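Local atomic coordinates of probable enoyl-CoA hydratase/isomerase (Pseudomonas aeruginosa PAO1, PDB entry 5WYD), a protein that belongs to the crotonase (enoyl-CoA hydratase/isomerase) family and probably acts as a hydro-lyase in the synthesis of a diffusible signal factor. Residues A63-G68 with G202-L207; A28-N33 with E53-D58; A140-P145 with G189-V194. The protein carries 1 engineered substitution. One frame throughout, in Å; residues are numbered along the deposited sequence.

Contact 1 (A63-G68 with G202-L207); sequences ALVVTG and GAALLL
No touching side chain is flat; the flat group met is the Ala204 carbonyl, with the CG2 methyl of Val65 over its oxygen, 3.8 Å from Ala204 O and 4.1 Å from Ala204 C. Its height above that plane is also about 3.8 Å, so it approaches the face and not the rim. The second methyl, CG1, does the closest touching, 3.6 Å from CB of Ala204. Having CG1 anti to the backbone N (chi1 177°) is what spreads the fork across the helix, one branch on the alanine methyl and the other over its carbonyl. Leu205 leaves its helix pointing away, yet its end swings back and brings CD2 to 4.3 Å from Val65 CG2, a looser apolar touch. Ala204 allows the backbones to come close, with CA atoms of Val65 and Ala204 6.6 Å apart. The result is plain helix-on-sheet packing in the crotonase fold. Strand 63-68 runs between strands 27-32 and 111-116, and helix 200-211 packs on this face, its 202-207 part running roughly antiparallel to the strand, Ala204 also meeting Ala115 and Ile135 while Leu207 rests on Ile113 and Ile135.

Contact 2 (A28-N33 with E53-D58); sequences ALITIN and EHLNRD
Ala28 makes the first touch: its CB points at the helix and lies 4.3 Å from CD2 of Leu55, at the place where the two backbones come nearest, with CA atoms 8.2 Å apart. That separation is wide for an alanine, and it is the length of the leucine that spans it. Leu29, the next residue along, belongs to the other face of the strand and packs on Glu22 and His24 of strand 19-24. Ile30 returns to the helix side, as strand alternation requires. Its CD1 meets CD1 of Leu55 at 3.8 Å, the two chains reaching toward each other tip to tip. The ethyl arm of Ile30 is extended (chi2 176°), which carries CD1 far enough from the strand to arrive there. Leu55 thus divides its two methyls, CD2 for Ala28 and CD1 for Ile30, and also touches Leu64.

These contacts lie inside a beta-alpha-beta crossover in which strand 27-32 leads through helix 42-57 to strand 63-68. Because Leu55 meets side chains from both strands, the connecting helix is seated over the pair it joins, in the parallel part of the crotonase sheet.

Further along, Thr31 again faces away from the helix and packs on Thr20 and Thr67, while Ile32 leans on Trp40 and Asn33, already past the strand, on Gln69. On the helix side, NH1 of Arg57 stands 4.1 Å above the centre of the His54 ring, within the turn that ends the helix. Asp58 is the first residue to leave helical angles, and its OD1 accepts a hydrogen bond from Asp60 N on the way to strand 63-68.

Contact 3 (A140-P145 with G189-V194); sequences AQMALP and GLVEQV
The side chain of Met142 starts with CG anti to the carbonyl carbon (chi1 -54°), then is only partly extended and bends at the sulfur, where chi3 of -69° turns CE aside. Opposite it, Leu190 has CG anti to its own backbone N (chi1 171°), sending its branches back toward the methionine. The two meet with SD of Met142 4.2 Å from CD2 of Leu190, and CE of Met142 lies 4.2 Å from that same methyl, so the leucine methyl packs against both SD and CE. CG1 of Val191 comes up to SD at 4.3 Å. All three distances are at the loose end of van der Waals range, which marks an apolar contact made by side-chain ends between backbones well apart: the CA atoms of Met142 and Leu190 are 9.6 Å from each other.

Successive residues Leu190 and Val191 can both face Met142 because the chain is turning here and is not yet a strand. Gly189, with positive phi (88°), closes helix 182-188 in a Schellman motif and starts that turn.

The Met142 side chain is buried among several elements, touching Ala185 of helix 182-188, Leu125 of helix 123-130 and Ala120 of strand 119-121. It stays about 12 Å from the bound pentanedial, although the neighbouring Gln141 and Ala143 pack on Arg179 of that ligand's pocket. Beyond the turn, Glu192 forms a salt bridge with Arg134 and packs on Trp169 of a second subunit, and strand 193-195 joins the main sheet beside strand 133-137.

From the N terminus, contact 2 comes first, and its loop of 19 residues is finished before residue 63. Contact 1 then opens on the very next strand and closes only at helix 200-211, so its long loop encloses the whole of contact 3 (140-145 with 189-194); none of the three cross. Contacts 1 and 2 meet directly, the neighbouring parallel strands being joined by probable hydrogen bonds such as Val65 O to Ile30 N, 3.1 Å. Contact 3 does not touch either, but its strand 193-195 leads straight into helix 200-211. Contacts 2 and 3 lie on opposite sides of the chain's centre, with centres about 23 Å apart, and both reach the same sheet.

Contact 1 (A63-G68 with G202-L207)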
loop_
_atom_site.group_PDB
_atom_site.type_symbol
_atom_site.label_atom_id
_atom_site.label_comp_id
_atom_site.label_asym_id
_atom_site.label_seq_id
_atom_site.Cartn_x
_atom_site.Cartn_y
_atom_site.Cartn_z
ATOM N N ALA A 63 -21.737 5.010 -23.606
ATOM C CA ALA A 63 -20.394 4.959 -24.165
ATOM C C ALA A 63 -19.926 6.357 -24.524
ATOM O O ALA A 63 -20.727 7.276 -24.650
ATOM C CB ALA A 63 -20.313 4.042 -25.392
ATOM N N LEU A 64 -18.607 6.523 -24.590
ATOM C CA LEU A 64 -17.960 7.768 -24.983
ATOM C C LEU A 64 -16.874 7.514 -26.019
ATOM O O LEU A 64 -16.149 6.519 -25.933
ATOM C CB LEU A 64 -17.382 8.479 -23.760
ATOM C CG LEU A 64 -16.679 9.828 -23.806
ATOM C CD1 LEU A 64 -16.616 10.320 -22.387
ATOM C CD2 LEU A 64 -15.269 9.757 -24.371
ATOM N N VAL A 65 -16.782 8.405 -27.006
ATOM C CA VAL A 65 -15.756 8.366 -28.040
ATOM C C VAL A 65 -15.145 9.755 -28.151
ATOM O O VAL A 65 -15.855 10.758 -28.011
ATOM C CB VAL A 65 -16.319 7.887 -29.396
ATOM C CG1 VAL A 65 -15.250 7.929 -30.496
ATOM C CG2 VAL A 65 -16.897 6.471 -29.256
ATOM N N VAL A 66 -13.819 9.809 -28.258
ATOM C CA VAL A 66 -13.081 11.049 -28.493
ATOM C C VAL A 66 -12.149 10.866 -29.686
ATOM O O VAL A 66 -11.365 9.911 -29.727
ATOM C CB VAL A 66 -12.290 11.503 -27.256
ATOM C CG1 VAL A 66 -13.239 11.820 -26.148
ATOM C CG2 VAL A 66 -11.343 10.413 -26.819
ATOM N N THR A 67 -12.191 11.809 -30.626
ATOM C CA THR A 67 -11.349 11.755 -31.815
ATOM C C THR A 67 -10.845 13.160 -32.116
ATOM O O THR A 67 -11.431 14.152 -31.672
ATOM C CB THR A 67 -12.106 11.176 -33.034
ATOM O OG1 THR A 67 -11.187 10.869 -34.092
ATOM C CG2 THR A 67 -13.097 12.187 -33.560
ATOM N N GLY A 68 -9.740 13.235 -32.849
ATOM C CA GLY A 68 -9.182 14.525 -33.198
ATOM C C GLY A 68 -9.728 15.053 -34.513
ATOM O O GLY A 68 -9.782 14.348 -35.524
ATOM N N GLY A 202 -15.592 5.597 -37.320
ATOM C CA GLY A 202 -16.686 4.668 -37.502
ATOM C C GLY A 202 -16.525 3.461 -36.611
ATOM O O GLY A 202 -17.442 3.099 -35.870
ATOM N N ALA A 203 -15.311 2.910 -36.573
ATOM C CA ALA A 203 -15.059 1.727 -35.760
ATOM C C ALA A 203 -15.323 2.015 -34.290
ATOM O O ALA A 203 -15.963 1.211 -33.593
ATOM C CB ALA A 203 -13.618 1.243 -35.960
ATOM N N ALA A 204 -14.879 3.175 -33.809
ATOM C CA ALA A 204 -15.103 3.506 -32.408
ATOM C C ALA A 204 -16.596 3.592 -32.089
ATOM O O ALA A 204 -17.041 3.111 -31.044
ATOM C CB ALA A 204 -14.386 4.809 -32.065
ATOM N N LEU A 205 -17.376 4.230 -32.963
ATOM C CA LEU A 205 -18.817 4.311 -32.760
ATOM C C LEU A 205 -19.434 2.931 -32.792
ATOM O O LEU A 205 -20.338 2.623 -32.003
ATOM C CB LEU A 205 -19.437 5.157 -33.855
ATOM C CG LEU A 205 -18.995 6.605 -33.865
ATOM C CD1 LEU A 205 -19.560 7.291 -35.094
ATOM C CD2 LEU A 205 -19.497 7.270 -32.622
ATOM N N LEU A 206 -18.985 2.104 -33.739
ATOM C CA LEU A 206 -19.503 0.753 -33.815
ATOM C C LEU A 206 -19.121 -0.012 -32.559
ATOM O O LEU A 206 -19.984 -0.637 -31.930
ATOM C CB LEU A 206 -19.016 0.082 -35.109
ATOM C CG LEU A 206 -19.363 -1.376 -35.449
ATOM C CD1 LEU A 206 -18.605 -2.474 -34.707
ATOM C CD2 LEU A 206 -20.838 -1.506 -35.114
ATOM N N LEU A 207 -17.855 0.105 -32.121
ATOM C CA LEU A 207 -17.464 -0.579 -30.893
ATOM C C LEU A 207 -18.286 -0.052 -29.728
ATOM O O LEU A 207 -18.791 -0.829 -28.909
ATOM C CB LEU A 207 -15.966 -0.372 -30.609
ATOM C CG LEU A 207 -15.240 -1.130 -29.471
ATOM C CD1 LEU A 207 -13.725 -0.877 -29.521
ATOM C CD2 LEU A 207 -15.738 -0.913 -28.068
#

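Contact 2 (A28-N33 with E53-D58)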
loop_
_atom_site.group_PDB
_atom_site.type_symbol
_atom_site.label_atom_id
_atom_site.label_comp_id
_atom_site.label_asym_id
_atom_site.label_seq_id
_atom_site.Cartn_x
_atom_site.Cartn_y
_atom_site.Cartn_z
ATOM N N ALA A 28 -22.059 9.145 -26.742
ATOM C CA ALA A 28 -21.830 10.574 -26.908
ATOM C C ALA A 28 -20.483 10.808 -27.577
ATOM O O ALA A 28 -19.452 10.352 -27.074
ATOM C CB ALA A 28 -21.879 11.296 -25.566
ATOM N N LEU A 29 -20.493 11.544 -28.686
ATOM C CA LEU A 29 -19.299 11.824 -29.471
ATOM C C LEU A 29 -18.777 13.216 -29.174
ATOM O O LEU A 29 -19.472 14.211 -29.404
ATOM C CB LEU A 29 -19.575 11.705 -30.965
ATOM C CG LEU A 29 -18.424 12.246 -31.823
ATOM C CD1 LEU A 29 -17.106 11.537 -31.577
ATOM C CD2 LEU A 29 -18.826 12.197 -33.285
ATOM N N ILE A 30 -17.532 13.270 -28.725
ATOM C CA ILE A 30 -16.833 14.501 -28.400
ATOM C C ILE A 30 -15.654 14.647 -29.335
ATOM O O ILE A 30 -14.801 13.759 -29.394
ATOM C CB ILE A 30 -16.327 14.487 -26.960
ATOM C CG1 ILE A 30 -17.467 14.060 -26.052
ATOM C CG2 ILE A 30 -15.759 15.830 -26.638
ATOM C CD1 ILE A 30 -17.052 13.916 -24.612
ATOM N N THR A 31 -15.564 15.778 -30.016
ATOM C CA THR A 31 -14.458 16.000 -30.920
ATOM C C THR A 31 -13.715 17.249 -30.474
ATOM O O THR A 31 -14.340 18.273 -30.168
ATOM C CB THR A 31 -14.955 16.138 -32.349
ATOM O OG1 THR A 31 -15.599 14.918 -32.733
ATOM C CG2 THR A 31 -13.768 16.336 -33.284
ATOM N N ILE A 32 -12.396 17.115 -30.319
ATOM C CA ILE A 32 -11.544 18.273 -30.095
ATOM C C ILE A 32 -11.413 19.001 -31.414
ATOM O O ILE A 32 -11.003 18.404 -32.419
ATOM C CB ILE A 32 -10.143 17.856 -29.656
ATOM C CG1 ILE A 32 -10.203 16.749 -28.641
ATOM C CG2 ILE A 32 -9.403 19.069 -29.106
ATOM C CD1 ILE A 32 -8.835 16.242 -28.342
ATOM N N ASN A 33 -11.657 20.295 -31.405
ATOM C CA ASN A 33 -11.608 21.082 -32.615
ATOM C C ASN A 33 -10.822 22.348 -32.325
ATOM O O ASN A 33 -11.384 23.432 -32.242
ATOM C CB ASN A 33 -13.016 21.364 -33.107
ATOM C CG ASN A 33 -13.053 21.950 -34.469
ATOM O OD1 ASN A 33 -12.022 22.230 -35.078
ATOM N ND2 ASN A 33 -14.262 22.150 -34.971
ATOM N N GLU A 53 -18.608 15.369 -16.328
ATOM C CA GLU A 53 -19.542 15.381 -15.214
ATOM C C GLU A 53 -20.980 15.405 -15.687
ATOM O O GLU A 53 -21.848 14.770 -15.080
ATOM C CB GLU A 53 -19.280 16.568 -14.322
ATOM C CG GLU A 53 -17.869 16.617 -13.844
ATOM C CD GLU A 53 -17.639 17.829 -13.009
ATOM O OE1 GLU A 53 -18.609 18.596 -12.837
ATOM O OE2 GLU A 53 -16.495 18.046 -12.569
ATOM N N HIS A 54 -21.267 16.187 -16.724
ATOM C CA HIS A 54 -22.617 16.204 -17.257
ATOM C C HIS A 54 -22.965 14.840 -17.818
ATOM O O HIS A 54 -24.088 14.353 -17.644
ATOM C CB HIS A 54 -22.716 17.277 -18.335
ATOM C CG HIS A 54 -22.815 18.666 -17.789
ATOM N ND1 HIS A 54 -21.718 19.340 -17.300
ATOM C CD2 HIS A 54 -23.863 19.519 -17.681
ATOM C CE1 HIS A 54 -22.088 20.542 -16.896
ATOM N NE2 HIS A 54 -23.383 20.679 -17.122
ATOM N N LEU A 55 -22.001 14.216 -18.500
ATOM C CA LEU A 55 -22.220 12.906 -19.092
ATOM C C LEU A 55 -22.483 11.863 -18.015
ATOM O O LEU A 55 -23.412 11.046 -18.126
ATOM C CB LEU A 55 -20.995 12.528 -19.918
ATOM C CG LEU A 55 -20.694 13.433 -21.108
ATOM C CD1 LEU A 55 -19.499 12.911 -21.881
ATOM C CD2 LEU A 55 -21.914 13.638 -21.999
ATOM N N ASN A 56 -21.720 11.937 -16.930
ATOM C CA ASN A 56 -21.926 11.024 -15.822
ATOM C C ASN A 56 -23.321 11.156 -15.272
ATOM O O ASN A 56 -23.894 10.183 -14.793
ATOM C CB ASN A 56 -20.929 11.313 -14.722
ATOM C CG ASN A 56 -19.592 10.801 -15.046
ATOM O OD1 ASN A 56 -18.582 11.308 -14.581
ATOM N ND2 ASN A 56 -19.565 9.771 -15.861
ATOM N N ARG A 57 -23.840 12.371 -15.223
ATOM C CA ARG A 57 -25.195 12.547 -14.734
ATOM C C ARG A 57 -26.231 11.932 -15.670
ATOM O O ARG A 57 -27.216 11.350 -15.202
ATOM C CB ARG A 57 -25.467 14.024 -14.514
ATOM C CG ARG A 57 -24.591 14.617 -13.435
ATOM C CD ARG A 57 -25.097 16.001 -13.074
ATOM N NE ARG A 57 -24.225 16.669 -12.119
ATOM C CZ ARG A 57 -23.254 17.510 -12.468
ATOM N NH1 ARG A 57 -23.034 17.776 -13.750
ATOM N NH2 ARG A 57 -22.496 18.079 -11.539
ATOM N N ASP A 58 -26.048 12.056 -16.985
ATOM C CA ASP A 58 -27.045 11.538 -17.907
ATOM C C ASP A 58 -27.041 10.018 -17.954
ATOM O O ASP A 58 -26.002 9.403 -18.218
ATOM C CB ASP A 58 -26.803 12.083 -19.300
ATOM C CG ASP A 58 -27.965 11.834 -20.195
ATOM O OD1 ASP A 58 -28.828 11.012 -19.817
ATOM O OD2 ASP A 58 -28.042 12.479 -21.258
#

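Contact 3 (A140-P145 with G189-V194)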
loop_
_atom_site.group_PDB
_atom_site.type_symbol
_atom_site.label_atom_id
_atom_site.label_comp_id
_atom_site.label_asym_id
_atom_site.label_seq_id
_atom_site.Cartn_x
_atom_site.Cartn_y
_atom_site.Cartn_z
ATOM N N ALA A 140 -1.145 6.939 -37.754
ATOM C CA ALA A 140 -0.886 7.747 -36.576
ATOM C C ALA A 140 0.386 7.313 -35.863
ATOM O O ALA A 140 0.723 6.128 -35.823
ATOM C CB ALA A 140 -2.080 7.666 -35.624
ATOM N N GLN A 141 1.125 8.308 -35.379
ATOM C CA GLN A 141 2.328 8.122 -34.590
ATOM C C GLN A 141 2.123 8.778 -33.244
ATOM O O GLN A 141 1.677 9.928 -33.164
ATOM C CB GLN A 141 3.567 8.684 -35.268
ATOM C CG GLN A 141 4.002 7.949 -36.508
ATOM C CD GLN A 141 5.170 8.628 -37.159
ATOM O OE1 GLN A 141 5.426 9.803 -36.899
ATOM N NE2 GLN A 141 5.923 7.891 -37.970
ATOM N N MET A 142 2.453 8.041 -32.196
ATOM C CA MET A 142 2.259 8.487 -30.828
ATOM C C MET A 142 3.559 8.460 -30.056
ATOM O O MET A 142 4.240 7.435 -30.018
ATOM C CB MET A 142 1.236 7.612 -30.141
ATOM C CG MET A 142 -0.033 7.522 -30.900
ATOM S SD MET A 142 -0.679 5.883 -30.678
ATOM C CE MET A 142 0.523 4.919 -31.614
ATOM N N ALA A 143 3.875 9.572 -29.416
ATOM C CA ALA A 143 5.074 9.642 -28.614
ATOM C C ALA A 143 4.907 10.740 -27.591
ATOM O O ALA A 143 3.931 11.500 -27.608
ATOM C CB ALA A 143 6.315 9.903 -29.454
ATOM N N LEU A 144 5.794 10.703 -26.613
ATOM C CA LEU A 144 5.887 11.799 -25.666
ATOM C C LEU A 144 7.164 12.579 -25.936
ATOM O O LEU A 144 8.263 12.099 -25.609
ATOM C CB LEU A 144 5.857 11.276 -24.232
ATOM C CG LEU A 144 4.557 10.545 -23.873
ATOM C CD1 LEU A 144 4.589 10.062 -22.440
ATOM C CD2 LEU A 144 3.314 11.407 -24.120
ATOM N N PRO A 145 7.067 13.798 -26.456
ATOM C CA PRO A 145 8.253 14.593 -26.797
ATOM C C PRO A 145 8.566 15.653 -25.753
ATOM O O PRO A 145 9.444 16.488 -25.995
ATOM C CB PRO A 145 7.810 15.287 -28.089
ATOM C CG PRO A 145 6.319 15.516 -27.842
ATOM C CD PRO A 145 5.837 14.325 -27.065
ATOM N N GLY A 189 0.963 -3.377 -26.979
ATOM C CA GLY A 189 -0.239 -3.274 -26.169
ATOM C C GLY A 189 -0.706 -1.858 -25.883
ATOM O O GLY A 189 -1.649 -1.666 -25.087
ATOM N N LEU A 190 -0.055 -0.858 -26.472
ATOM C CA LEU A 190 -0.517 0.516 -26.321
ATOM C C LEU A 190 -1.894 0.716 -26.933
ATOM O O LEU A 190 -2.721 1.439 -26.379
ATOM C CB LEU A 190 0.482 1.470 -26.951
ATOM C CG LEU A 190 0.019 2.909 -27.040
ATOM C CD1 LEU A 190 -0.408 3.447 -25.689
ATOM C CD2 LEU A 190 1.184 3.720 -27.591
ATOM N N VAL A 191 -2.153 0.107 -28.085
ATOM C CA VAL A 191 -3.440 0.209 -28.753
ATOM C C VAL A 191 -4.036 -1.191 -28.854
ATOM O O VAL A 191 -3.314 -2.167 -29.097
ATOM C CB VAL A 191 -3.323 0.884 -30.130
ATOM C CG1 VAL A 191 -2.890 2.326 -29.951
ATOM C CG2 VAL A 191 -2.362 0.145 -31.040
ATOM N N GLU A 192 -5.320 -1.298 -28.505
ATOM C CA GLU A 192 -6.037 -2.564 -28.619
ATOM C C GLU A 192 -6.293 -2.968 -30.068
ATOM O O GLU A 192 -6.381 -4.160 -30.364
ATOM C CB GLU A 192 -7.340 -2.529 -27.828
ATOM C CG GLU A 192 -7.096 -2.480 -26.341
ATOM C CD GLU A 192 -6.428 -1.210 -25.918
ATOM O OE1 GLU A 192 -6.962 -0.154 -26.328
ATOM O OE2 GLU A 192 -5.355 -1.269 -25.262
ATOM N N GLN A 193 -6.575 -2.012 -30.950
ATOM C CA GLN A 193 -6.855 -2.333 -32.352
ATOM C C GLN A 193 -6.245 -1.310 -33.312
ATOM O O GLN A 193 -6.078 -0.137 -32.973
ATOM C CB GLN A 193 -8.373 -2.440 -32.603
ATOM C CG GLN A 193 -8.753 -2.518 -34.068
ATOM C CD GLN A 193 -10.233 -2.545 -34.279
ATOM O OE1 GLN A 193 -11.001 -2.584 -33.316
ATOM N NE2 GLN A 193 -10.660 -2.479 -35.545
ATOM N N VAL A 194 -5.955 -1.768 -34.541
ATOM C CA VAL A 194 -5.439 -0.938 -35.629
ATOM C C VAL A 194 -6.497 -0.938 -36.718
ATOM O O VAL A 194 -7.149 -1.959 -36.966
ATOM C CB VAL A 194 -4.092 -1.419 -36.215
ATOM C CG1 VAL A 194 -3.742 -0.628 -37.486
ATOM C CG2 VAL A 194 -3.005 -1.303 -35.202
#